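Extracellular solute-binding protein, family 1 (Bifidobacterium longum subsp. infantis, PDB 6FTH) probably captures human milk oligosaccharides outside the cell and hands them to an ABC transporter for uptake. Local coordinates at residues Q72-T77 and P93-Q98; G81-V86 and P100-D105; P198-K203 and D280-S285; S206-Y211 and K243-S248; A479-M482 and G486-E489. All blocks are in the same frame, centred on the assembly; numbering follows the deposited sequence.

Contact 1: residues Q72-T77 and P93-Q98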
# COMPACT_ATOMS: atom_id res chain seq x y z
N GLN A 72 -1.16 -7.22 18.19
CA GLN A 72 -1.81 -7.39 19.49
C GLN A 72 -0.92 -7.00 20.66
O GLN A 72 -1.44 -6.71 21.75
CB GLN A 72 -2.20 -8.86 19.65
CG GLN A 72 -3.38 -9.27 18.81
CD GLN A 72 -4.71 -8.70 19.34
OE1 GLN A 72 -5.41 -7.97 18.63
NE2 GLN A 72 -5.05 -9.04 20.58
N GLN A 73 0.39 -6.97 20.48
CA GLN A 73 1.31 -6.67 21.57
C GLN A 73 1.82 -5.24 21.57
O GLN A 73 2.34 -4.79 22.60
CB GLN A 73 2.53 -7.60 21.51
CG GLN A 73 2.23 -9.08 21.66
CD GLN A 73 3.42 -9.97 21.31
OE1 GLN A 73 4.53 -9.48 21.04
NE2 GLN A 73 3.19 -11.27 21.29
N LYS A 74 1.66 -4.50 20.46
CA LYS A 74 2.37 -3.23 20.31
C LYS A 74 1.96 -2.22 21.37
O LYS A 74 2.81 -1.57 21.99
CB LYS A 74 2.16 -2.64 18.91
CG LYS A 74 2.80 -1.26 18.75
CD LYS A 74 3.06 -0.87 17.30
CE LYS A 74 1.83 -0.36 16.61
NZ LYS A 74 2.17 0.27 15.31
N ASN A 75 0.65 -2.04 21.57
CA ASN A 75 0.20 -1.00 22.49
C ASN A 75 0.66 -1.28 23.91
O ASN A 75 1.19 -0.40 24.59
CB ASN A 75 -1.32 -0.86 22.43
CG ASN A 75 -1.79 -0.28 21.11
OD1 ASN A 75 -1.00 0.24 20.33
ND2 ASN A 75 -3.10 -0.36 20.87
N ALA A 76 0.53 -2.53 24.35
CA ALA A 76 1.00 -2.90 25.69
C ALA A 76 2.50 -2.71 25.81
O ALA A 76 3.01 -2.30 26.86
CB ALA A 76 0.61 -4.34 25.97
N THR A 77 3.25 -3.03 24.75
CA THR A 77 4.70 -2.88 24.78
C THR A 77 5.09 -1.42 24.94
O THR A 77 5.95 -1.08 25.76
CB THR A 77 5.31 -3.48 23.49
OG1 THR A 77 5.01 -4.88 23.43
CG2 THR A 77 6.82 -3.29 23.45
N PRO A 93 6.13 6.49 12.76
CA PRO A 93 6.33 7.80 13.37
C PRO A 93 5.22 8.19 14.32
O PRO A 93 5.49 8.74 15.39
CB PRO A 93 6.41 8.73 12.15
CG PRO A 93 7.01 7.85 11.06
CD PRO A 93 6.40 6.49 11.31
N ALA A 94 3.96 7.90 13.96
CA ALA A 94 2.85 8.24 14.85
C ALA A 94 2.98 7.55 16.21
O ALA A 94 2.61 8.13 17.23
CB ALA A 94 1.52 7.86 14.19
N ASN A 95 3.49 6.31 16.24
CA ASN A 95 3.65 5.61 17.51
C ASN A 95 4.71 6.28 18.38
O ASN A 95 4.51 6.46 19.59
CB ASN A 95 4.05 4.15 17.28
CG ASN A 95 3.05 3.38 16.44
OD1 ASN A 95 3.42 2.65 15.51
ND2 ASN A 95 1.77 3.50 16.78
N ALA A 96 5.87 6.61 17.81
CA ALA A 96 6.90 7.26 18.60
C ALA A 96 6.43 8.62 19.11
O ALA A 96 6.74 9.00 20.25
CB ALA A 96 8.20 7.40 17.80
N ALA A 97 5.66 9.34 18.31
CA ALA A 97 5.19 10.66 18.72
C ALA A 97 4.29 10.57 19.94
O ALA A 97 4.27 11.50 20.76
CB ALA A 97 4.46 11.34 17.56
N GLN A 98 3.52 9.49 20.08
CA GLN A 98 2.71 9.27 21.27
C GLN A 98 3.53 8.87 22.48
O GLN A 98 3.05 9.00 23.61
CB GLN A 98 1.66 8.18 21.04
CG GLN A 98 0.66 8.47 19.92
CD GLN A 98 -0.41 9.49 20.31
OE1 GLN A 98 -0.72 9.67 21.50
NE2 GLN A 98 -0.97 10.16 19.30
O HOH W 1 -0.25 2.18 14.49
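K74 and N95 reach across from two neighbouring helices, 67-80 and 93-98, whose backbones stand well apart here, with 9.4 Å between K74 CA and N95 CA. The first helix is kinked in this region, since the N atoms of N75 and A76 make no bond to the turn before. The contact is made by two side chains alone. K74 starts out extended, with CG anti to the backbone N (chi1 176°), then bends at chi3 (80°). The bend brings the ammonium group to the amide of N95, and the two side chains cross at about a right angle. K74 NZ donates to N95 OD1 over 2.7 Å. The donor sits 37° above the carbonyl plane, not on a lone pair. N95 OD1 has a second donor, the backbone N of F92, just before helix 93-98. A water forms a longer bridge. It accepts from K74 NZ at 3.2 Å and, weakly, from N95 ND2 at 3.3 Å. The side chain of K74 also rests on F92. With an alanine in place of N95, the ammonium of K74 and the backbone N of F92 would probably both lose this acceptor, and the water its weak amide donor. The contact is small and lies at the surface of the N-terminal alpha/beta domain. A lysine charge meets a neutral amide oxygen, so this is a charge-assisted hydrogen bond and not a salt bridge.

Contact 2: residues G81-V86 and P100-D105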
# COMPACT_ATOMS: atom_id res chain seq x y z
N GLY A 81 6.87 0.50 28.12
CA GLY A 81 8.23 0.92 27.84
C GLY A 81 9.22 -0.21 27.68
O GLY A 81 10.42 0.02 27.80
N LYS A 82 8.76 -1.43 27.41
CA LYS A 82 9.68 -2.56 27.28
C LYS A 82 10.05 -2.73 25.81
O LYS A 82 9.53 -3.59 25.09
CB LYS A 82 9.10 -3.84 27.88
CG LYS A 82 7.79 -4.36 27.27
CD LYS A 82 7.50 -5.77 27.80
CE LYS A 82 6.17 -6.33 27.28
NZ LYS A 82 4.98 -5.62 27.82
N ILE A 83 10.98 -1.91 25.36
CA ILE A 83 11.36 -1.90 23.95
C ILE A 83 12.78 -2.41 23.79
O ILE A 83 13.65 -2.17 24.63
CB ILE A 83 11.14 -0.53 23.29
CG1 ILE A 83 12.11 0.51 23.82
CG2 ILE A 83 9.68 -0.05 23.51
CD1 ILE A 83 12.10 1.78 22.99
N ALA A 84 13.01 -3.14 22.70
CA ALA A 84 14.35 -3.60 22.37
C ALA A 84 15.23 -2.40 22.00
O ALA A 84 14.74 -1.31 21.68
CB ALA A 84 14.29 -4.56 21.19
N ASP A 85 16.54 -2.61 22.05
CA ASP A 85 17.46 -1.55 21.65
C ASP A 85 17.13 -1.05 20.25
O ASP A 85 17.06 0.16 20.00
CB ASP A 85 18.90 -2.06 21.68
CG ASP A 85 19.37 -2.47 23.07
OD1 ASP A 85 18.79 -1.99 24.08
OD2 ASP A 85 20.32 -3.28 23.13
N VAL A 86 16.93 -1.99 19.33
CA VAL A 86 16.57 -1.70 17.95
C VAL A 86 15.32 -2.51 17.62
O VAL A 86 15.23 -3.69 17.97
CB VAL A 86 17.71 -2.12 17.00
CG1 VAL A 86 17.25 -2.04 15.56
CG2 VAL A 86 18.94 -1.25 17.22
N PRO A 100 7.21 9.81 23.01
CA PRO A 100 8.45 10.37 22.43
C PRO A 100 9.71 10.03 23.21
O PRO A 100 10.74 9.72 22.60
CB PRO A 100 8.16 11.87 22.43
CG PRO A 100 7.26 12.07 23.62
CD PRO A 100 6.38 10.84 23.66
N GLY A 101 9.66 10.11 24.54
CA GLY A 101 10.85 9.86 25.35
C GLY A 101 11.38 8.45 25.26
O GLY A 101 12.48 8.19 25.77
N LEU A 102 10.64 7.54 24.63
CA LEU A 102 11.05 6.16 24.49
C LEU A 102 12.10 5.97 23.40
O LEU A 102 12.83 4.97 23.42
CB LEU A 102 9.83 5.30 24.14
CG LEU A 102 9.45 4.09 24.98
CD1 LEU A 102 9.57 4.37 26.50
CD2 LEU A 102 8.03 3.67 24.62
N PHE A 103 12.20 6.89 22.44
CA PHE A 103 12.96 6.66 21.22
C PHE A 103 14.00 7.74 20.97
O PHE A 103 13.76 8.93 21.20
CB PHE A 103 12.01 6.57 20.00
CG PHE A 103 11.08 5.39 20.07
CD1 PHE A 103 11.55 4.12 19.85
CD2 PHE A 103 9.75 5.57 20.39
CE1 PHE A 103 10.70 3.02 19.92
CE2 PHE A 103 8.89 4.48 20.46
CZ PHE A 103 9.38 3.20 20.22
N GLU A 104 15.15 7.32 20.46
CA GLU A 104 16.19 8.24 20.03
C GLU A 104 15.72 9.04 18.83
O GLU A 104 15.15 8.49 17.88
CB GLU A 104 17.43 7.43 19.64
CG GLU A 104 18.59 8.25 19.09
CD GLU A 104 19.57 8.62 20.17
OE1 GLU A 104 19.24 8.47 21.37
OE2 GLU A 104 20.68 9.06 19.81
N ASP A 105 15.99 10.34 18.85
CA ASP A 105 15.76 11.20 17.68
C ASP A 105 16.93 10.99 16.73
O ASP A 105 18.01 11.55 16.91
CB ASP A 105 15.65 12.66 18.12
CG ASP A 105 15.48 13.63 16.94
OD1 ASP A 105 15.40 13.21 15.77
OD2 ASP A 105 15.45 14.85 17.21
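I83 points its CD1 methyl at L102 and F103, and that one atom carries most of the contact. Its CG1 branch lies between the backbone N and the carbonyl carbon (chi1 69°), which swings the methyl toward 100-105. I83 CD1 comes within 3.3 Å of L102 O and 4.0 Å of L102 CG. It also approaches the F103 ring, 3.6 Å from F103 CE1, and meets it obliquely. F103 is turned to the side of its own backbone N (chi1 -64°), and this brings the ring toward I83 although its CB does not point there. L102 CD1 lies 3.9 Å from G81 CA. No hydrogen bond crosses between the segments. L102 and F103 both also touch L78 of helix 67-80, and F103 meets the ring of F91. G81 has positive phi and closes helix 67-80 in a Schellman motif. The chain then passes K82, the centre of an inverse gamma turn, and enters strand 86-88. This is a helix-to-strand connection of an alpha/beta domain, as in the periplasmic-binding-protein fold, with L102, at the end of the 3-10 segment, and F103 packed against it.

Contact 3: residues P198-K203 and D280-S285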
# COMPACT_ATOMS: atom_id res chain seq x y z
N PRO A 198 -19.24 -10.45 -14.39
CA PRO A 198 -18.74 -9.37 -15.24
C PRO A 198 -17.73 -8.48 -14.53
O PRO A 198 -16.65 -8.23 -15.08
CB PRO A 198 -20.02 -8.64 -15.65
CG PRO A 198 -21.06 -9.72 -15.62
CD PRO A 198 -20.72 -10.51 -14.42
N MET A 199 -18.06 -8.01 -13.34
CA MET A 199 -17.16 -7.22 -12.51
C MET A 199 -17.27 -7.74 -11.09
O MET A 199 -18.39 -7.97 -10.60
CB MET A 199 -17.54 -5.74 -12.58
CG MET A 199 -16.67 -4.86 -11.73
SD MET A 199 -16.95 -3.11 -12.09
CE MET A 199 -15.64 -2.32 -11.10
N ASN A 200 -16.13 -7.95 -10.43
CA ASN A 200 -16.07 -8.37 -9.05
C ASN A 200 -15.39 -7.30 -8.21
O ASN A 200 -14.34 -6.78 -8.60
CB ASN A 200 -15.34 -9.71 -8.90
CG ASN A 200 -15.93 -10.54 -7.78
OD1 ASN A 200 -16.79 -10.09 -7.04
ND2 ASN A 200 -15.42 -11.74 -7.62
N ILE A 201 -16.00 -6.98 -7.07
CA ILE A 201 -15.46 -5.98 -6.16
C ILE A 201 -15.39 -6.58 -4.76
O ILE A 201 -16.17 -7.47 -4.40
CB ILE A 201 -16.31 -4.68 -6.16
CG1 ILE A 201 -17.79 -4.96 -5.88
CG2 ILE A 201 -16.16 -3.93 -7.49
CD1 ILE A 201 -18.62 -3.71 -5.54
N ARG A 202 -14.44 -6.08 -3.98
CA ARG A 202 -14.25 -6.44 -2.58
C ARG A 202 -15.32 -5.82 -1.70
O ARG A 202 -15.84 -4.73 -1.99
CB ARG A 202 -12.92 -5.89 -2.08
CG ARG A 202 -11.70 -6.66 -2.54
CD ARG A 202 -10.42 -6.10 -1.91
NE ARG A 202 -9.39 -7.15 -1.80
CZ ARG A 202 -8.27 -7.04 -1.09
NH1 ARG A 202 -7.99 -5.93 -0.42
NH2 ARG A 202 -7.43 -8.07 -1.04
N LYS A 203 -15.61 -6.49 -0.59
CA LYS A 203 -16.48 -5.91 0.41
C LYS A 203 -15.78 -4.72 1.05
O LYS A 203 -14.58 -4.51 0.88
CB LYS A 203 -16.82 -6.96 1.49
CG LYS A 203 -15.66 -7.35 2.40
CD LYS A 203 -16.11 -8.34 3.50
CE LYS A 203 -16.98 -7.70 4.56
NZ LYS A 203 -16.22 -6.71 5.38
N ASP A 280 -10.86 -13.18 -4.17
CA ASP A 280 -9.68 -13.56 -4.92
C ASP A 280 -9.86 -14.92 -5.58
O ASP A 280 -9.41 -15.13 -6.72
CB ASP A 280 -8.47 -13.63 -4.00
CG ASP A 280 -7.94 -12.26 -3.63
OD1 ASP A 280 -8.32 -11.26 -4.28
OD2 ASP A 280 -7.12 -12.19 -2.68
N THR A 281 -10.49 -15.87 -4.88
CA THR A 281 -10.67 -17.20 -5.43
C THR A 281 -11.54 -17.17 -6.67
O THR A 281 -11.31 -17.94 -7.61
CB THR A 281 -11.23 -18.12 -4.35
OG1 THR A 281 -10.26 -18.24 -3.30
CG2 THR A 281 -11.54 -19.52 -4.89
N ASP A 282 -12.53 -16.27 -6.71
CA ASP A 282 -13.33 -16.10 -7.92
C ASP A 282 -12.43 -15.81 -9.12
O ASP A 282 -12.56 -16.43 -10.18
CB ASP A 282 -14.31 -14.94 -7.75
CG ASP A 282 -15.46 -15.24 -6.80
OD1 ASP A 282 -15.85 -16.42 -6.62
OD2 ASP A 282 -16.02 -14.26 -6.25
N GLN A 283 -11.54 -14.83 -8.98
CA GLN A 283 -10.74 -14.41 -10.12
C GLN A 283 -9.75 -15.51 -10.55
O GLN A 283 -9.47 -15.66 -11.75
CB GLN A 283 -9.99 -13.12 -9.79
CG GLN A 283 -10.79 -11.82 -9.99
CD GLN A 283 -11.90 -11.64 -8.99
OE1 GLN A 283 -13.03 -12.08 -9.21
NE2 GLN A 283 -11.58 -10.99 -7.88
N LEU A 284 -9.19 -16.24 -9.60
CA LEU A 284 -8.21 -17.27 -9.96
C LEU A 284 -8.88 -18.49 -10.59
O LEU A 284 -8.26 -19.19 -11.40
CB LEU A 284 -7.44 -17.70 -8.72
CG LEU A 284 -6.49 -16.64 -8.16
CD1 LEU A 284 -6.08 -17.00 -6.74
CD2 LEU A 284 -5.27 -16.47 -9.03
N SER A 285 -10.13 -18.76 -10.22
CA SER A 285 -10.88 -19.86 -10.80
C SER A 285 -10.09 -21.15 -10.65
O SER A 285 -9.47 -21.38 -9.60
CB SER A 285 -11.19 -19.53 -12.26
OG SER A 285 -12.05 -20.49 -12.84
O HOH W 2 -9.92 -9.67 -2.86
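N200 gives both of its amide hydrogens to the helix segment 280-285, one to Q283 and one to D282. N200 ND2 donates to Q283 OE1 over 2.9 Å with an N-H...O angle of 158°. The bond lies in the carbonyl plane of Q283 and uses a lone pair. The second bond, from N200 ND2 to D282 OD2, is also 2.9 Å but less straight, and it meets the carboxylate on its anti side. Both acceptors lie near the amide plane of N200, so the pair of bonds fixes how that amide is turned. The Q283 amide stands almost upright to it, with the planes 82° apart. Q283 is bent at chi2 (70°), which folds its end toward N200. Each acceptor has a further partner: D282 OD2 forms a salt bridge with K274, and Q283 OE1 accepts from T292 OG1. Further out, R202 NH2 and D280 OD2 are 4.4 Å apart, too far for a salt bridge, though the opposite charges probably attract. A water joins them more closely, accepting from R202 NE at 2.8 Å and donating to D280 OD1 at 2.7 Å. The R202 guanidinium also makes a cation-pi contact with F276. Packing is otherwise slight; the nearest carbon approach is N200 CB to Q283 OE1, 3.3 Å. N200 also rests on C279 and P268. The arrangement ties helix 276-284 to the chain leaving strand 197-199, an outer strand of the sheet that also holds 292-297, 154-158 and 311-313. Such helix-on-sheet layering belongs to the alpha/beta domains of solute-binding proteins.

Contact 4: residues S206-Y211 and K243-S248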
# COMPACT_ATOMS: atom_id res chain seq x y z
N SER A 206 -13.37 -0.80 7.48
CA SER A 206 -13.50 0.45 8.22
C SER A 206 -12.68 1.58 7.62
O SER A 206 -12.72 2.71 8.13
CB SER A 206 -13.08 0.22 9.67
OG SER A 206 -11.76 -0.25 9.72
N TYR A 207 -11.95 1.29 6.57
CA TYR A 207 -11.20 2.25 5.77
C TYR A 207 -11.28 1.74 4.34
O TYR A 207 -11.64 0.59 4.11
CB TYR A 207 -9.73 2.28 6.20
CG TYR A 207 -9.00 0.95 6.03
CD1 TYR A 207 -9.25 -0.12 6.89
CD2 TYR A 207 -8.09 0.76 5.00
CE1 TYR A 207 -8.59 -1.32 6.73
CE2 TYR A 207 -7.44 -0.44 4.83
CZ TYR A 207 -7.69 -1.47 5.69
OH TYR A 207 -7.04 -2.67 5.50
N PHE A 208 -10.96 2.61 3.36
CA PHE A 208 -10.94 2.18 1.96
C PHE A 208 -9.66 1.39 1.71
O PHE A 208 -8.56 1.92 1.87
CB PHE A 208 -11.11 3.38 1.03
CG PHE A 208 -12.40 4.08 1.25
CD1 PHE A 208 -13.59 3.51 0.82
CD2 PHE A 208 -12.45 5.26 1.96
CE1 PHE A 208 -14.79 4.12 1.05
CE2 PHE A 208 -13.66 5.88 2.22
CZ PHE A 208 -14.84 5.31 1.77
N THR A 209 -9.83 0.11 1.36
CA THR A 209 -8.74 -0.86 1.35
C THR A 209 -7.99 -0.83 0.02
O THR A 209 -8.42 -0.20 -0.95
CB THR A 209 -9.29 -2.28 1.58
OG1 THR A 209 -10.03 -2.69 0.42
CG2 THR A 209 -10.22 -2.32 2.82
N TYR A 210 -6.88 -1.55 -0.03
CA TYR A 210 -6.31 -1.89 -1.33
C TYR A 210 -7.41 -2.47 -2.20
O TYR A 210 -8.27 -3.23 -1.74
CB TYR A 210 -5.20 -2.92 -1.17
CG TYR A 210 -3.84 -2.35 -0.91
CD1 TYR A 210 -3.59 -1.55 0.21
CD2 TYR A 210 -2.79 -2.61 -1.79
CE1 TYR A 210 -2.33 -1.04 0.44
CE2 TYR A 210 -1.51 -2.09 -1.57
CZ TYR A 210 -1.30 -1.30 -0.44
OH TYR A 210 -0.04 -0.79 -0.22
N TYR A 211 -7.41 -2.10 -3.47
CA TYR A 211 -8.31 -2.65 -4.47
C TYR A 211 -9.77 -2.35 -4.15
O TYR A 211 -10.68 -3.03 -4.62
CB TYR A 211 -8.07 -4.16 -4.70
CG TYR A 211 -6.61 -4.57 -4.50
CD1 TYR A 211 -5.57 -3.88 -5.10
CD2 TYR A 211 -6.27 -5.63 -3.65
CE1 TYR A 211 -4.25 -4.22 -4.87
CE2 TYR A 211 -4.96 -5.98 -3.42
CZ TYR A 211 -3.95 -5.27 -4.02
OH TYR A 211 -2.63 -5.58 -3.80
N LYS A 243 -10.42 18.30 1.13
CA LYS A 243 -11.83 18.03 1.31
C LYS A 243 -12.01 16.57 1.70
O LYS A 243 -11.09 15.76 1.60
CB LYS A 243 -12.62 18.38 0.05
CG LYS A 243 -12.45 19.85 -0.34
CD LYS A 243 -13.12 20.16 -1.64
CE LYS A 243 -13.03 21.66 -1.92
NZ LYS A 243 -13.79 21.99 -3.17
N SER A 244 -13.21 16.24 2.16
CA SER A 244 -13.60 14.84 2.30
C SER A 244 -14.47 14.42 1.13
O SER A 244 -15.43 15.11 0.78
CB SER A 244 -14.37 14.59 3.60
OG SER A 244 -14.78 13.22 3.68
N PHE A 245 -14.16 13.27 0.55
CA PHE A 245 -15.04 12.78 -0.49
C PHE A 245 -16.26 12.06 0.07
O PHE A 245 -17.17 11.75 -0.69
CB PHE A 245 -14.31 11.91 -1.53
CG PHE A 245 -13.61 10.68 -0.99
CD1 PHE A 245 -14.32 9.55 -0.58
CD2 PHE A 245 -12.23 10.62 -1.00
CE1 PHE A 245 -13.65 8.42 -0.14
CE2 PHE A 245 -11.54 9.49 -0.55
CZ PHE A 245 -12.27 8.38 -0.14
N LEU A 246 -16.32 11.84 1.39
CA LEU A 246 -17.40 11.06 1.97
C LEU A 246 -18.75 11.72 1.79
O LEU A 246 -19.77 11.03 1.83
CB LEU A 246 -17.14 10.84 3.46
CG LEU A 246 -15.90 10.02 3.80
CD1 LEU A 246 -15.72 9.96 5.32
CD2 LEU A 246 -15.97 8.61 3.23
N THR A 247 -18.78 13.04 1.61
CA THR A 247 -20.01 13.80 1.41
C THR A 247 -20.07 14.46 0.04
O THR A 247 -20.85 15.39 -0.18
CB THR A 247 -20.18 14.86 2.52
OG1 THR A 247 -19.05 15.73 2.50
CG2 THR A 247 -20.29 14.20 3.87
N SER A 248 -19.26 13.98 -0.90
CA SER A 248 -19.18 14.60 -2.22
C SER A 248 -20.21 14.01 -3.18
O SER A 248 -20.56 12.83 -3.08
CB SER A 248 -17.78 14.40 -2.82
OG SER A 248 -17.53 13.04 -3.11
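F208, with CG beside its backbone N (chi1 -61°), and F245, with CG between its N and its carbonyl carbon (chi1 59°), send their rings to meet from opposite directions. The rings meet obliquely, with planes 52° apart and centroids 5.3 Å apart. The closest approach is F208 CE2 to F245 CE1 at 3.5 Å, and F208 CE2 lies at the edge of the F245 ring. L246 adds a methyl at the edge of the F208 ring, with L246 CD2 3.7 Å from F208 CE2. All three side chains are buried, and no hydrogen bond crosses between the segments. The turn that carries F245 and L246 is braced from within. S244 OG accepts from L246 N in an ST turn, and the backbone O of F245 takes bonds from both S248 N and S248 OG. S248 is the N-cap of helix 249-263. The backbone of F245 bonds to G234, next to strand 235-238, and that of F208 to P232. L246 packs on L498 of helix 487-500, and its carbonyl accepts from Y494 OH, while S244 touches helix 503-518. The loop 206-211 therefore meets the end of hairpin strand 241-244 beside two helices near the C-terminus.

Contact 5: residues A479-M482 and G486-E489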
# COMPACT_ATOMS: atom_id res chain seq x y z
N ALA A 479 -22.54 0.32 1.89
CA ALA A 479 -22.84 -1.04 1.45
C ALA A 479 -24.33 -1.20 1.19
O ALA A 479 -24.74 -1.80 0.18
CB ALA A 479 -22.37 -2.05 2.49
N THR A 480 -25.17 -0.65 2.07
CA THR A 480 -26.62 -0.77 1.90
C THR A 480 -27.07 -0.07 0.62
O THR A 480 -27.85 -0.63 -0.17
CB THR A 480 -27.32 -0.19 3.12
OG1 THR A 480 -26.97 -0.97 4.27
CG2 THR A 480 -28.84 -0.18 2.92
N TRP A 481 -26.57 1.14 0.37
CA TRP A 481 -26.99 1.88 -0.80
C TRP A 481 -26.50 1.22 -2.09
O TRP A 481 -27.19 1.27 -3.11
CB TRP A 481 -26.42 3.30 -0.75
CG TRP A 481 -27.04 4.19 0.28
CD1 TRP A 481 -28.30 4.10 0.80
CD2 TRP A 481 -26.42 5.32 0.89
NE1 TRP A 481 -28.50 5.12 1.70
CE2 TRP A 481 -27.36 5.88 1.78
CE3 TRP A 481 -25.16 5.91 0.77
CZ2 TRP A 481 -27.08 7.02 2.54
CZ3 TRP A 481 -24.87 7.05 1.54
CH2 TRP A 481 -25.83 7.58 2.42
N MET A 482 -25.31 0.62 -2.06
CA MET A 482 -24.83 -0.09 -3.25
C MET A 482 -25.70 -1.31 -3.55
O MET A 482 -26.04 -1.57 -4.71
CB MET A 482 -23.37 -0.50 -3.03
CG MET A 482 -22.37 0.68 -3.18
SD MET A 482 -20.70 0.26 -2.67
CE MET A 482 -20.26 -0.97 -3.93
N GLY A 486 -31.50 3.59 -2.31
CA GLY A 486 -31.99 4.48 -1.27
C GLY A 486 -31.18 5.74 -1.07
O GLY A 486 -31.57 6.57 -0.24
N ILE A 487 -30.08 5.92 -1.80
CA ILE A 487 -29.13 6.98 -1.46
C ILE A 487 -29.77 8.37 -1.59
O ILE A 487 -29.53 9.25 -0.76
CB ILE A 487 -27.82 6.85 -2.25
CG1 ILE A 487 -26.78 7.85 -1.73
CG2 ILE A 487 -28.02 7.09 -3.74
CD1 ILE A 487 -25.36 7.55 -2.22
N ASP A 488 -30.58 8.59 -2.63
CA ASP A 488 -31.04 9.94 -2.90
C ASP A 488 -31.84 10.50 -1.73
O ASP A 488 -31.66 11.66 -1.35
CB ASP A 488 -31.86 9.99 -4.18
CG ASP A 488 -31.00 9.99 -5.46
OD1 ASP A 488 -29.83 10.42 -5.43
OD2 ASP A 488 -31.53 9.56 -6.51
N GLU A 489 -32.70 9.69 -1.13
CA GLU A 489 -33.54 10.19 -0.04
C GLU A 489 -32.86 10.15 1.32
O GLU A 489 -33.35 10.77 2.26
CB GLU A 489 -34.86 9.40 -0.01
CG GLU A 489 -34.70 7.91 0.25
CD GLU A 489 -34.72 7.06 -1.02
OE1 GLU A 489 -34.27 7.53 -2.10
OE2 GLU A 489 -35.19 5.90 -0.93
O HOH W 3 -28.31 3.81 -3.64
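W481 lays one face of its indole over I487, just across the short turn between helices 457-484 and 487-500. W481 has its CG anti to the carbonyl carbon (chi1 -71°), which sends the ring across that turn. Its CB already touches the next helix, 4.1 Å from I487 CB. W481 CG comes closer to the same atom, at 3.8 Å. Out along the five-membered ring, W481 CD1 sits 3.6 Å from I487 N and also near the carbonyl carbon of G486. W481 NE1 passes I487 CA and gives its hydrogen to E490 OE1, one turn further on. I487 CA stands over the five-membered ring, 3.6 Å from its centroid and 6° off the normal, which makes a CH-pi contact. On the six-membered ring, W481 CE3 meets I487 CD1 at 3.4 Å, and W481 CZ3 lies beside the same methyl. I487 CG1 lies over this face too. The backbones are also joined by a water, which donates to W481 O at 2.8 Å and accepts weakly from I487 N. The ring of Y494 meets the indole edge-to-face, and I255 touches both W481 and I487. A serine in place of W481 would probably open a gap over I487 and leave E490 OE1 without its indole donor. G486, the N-cap of the second helix, has backbone angles at which a CB would press into the carbonyl O of the preceding residue. The indole thus packs its face on I487 while E490 satisfies its N-H, and both its apolar and polar parts are used where the helices join.

Contacts 1 and 2 share the N-terminal alpha/beta domain, around helices 67-80 and 93-98 and strand 86-88. Their segments alternate along the chain, their centres are 10 Å apart, and A96 packs on F103 between them. The other three lie in the second domain. Contact 4 falls within the span between the two segments of contact 3, and R202 packs on Y210 and Y211 where they meet. Contact 5 comes last in the chain and touches contact 3 through I201 and M482. Contacts 2 and 5 are farthest apart, with centres 47 Å from each other. The two groups thus lie in different lobes of a probable two-domain binding protein, each joining elements within its own lobe.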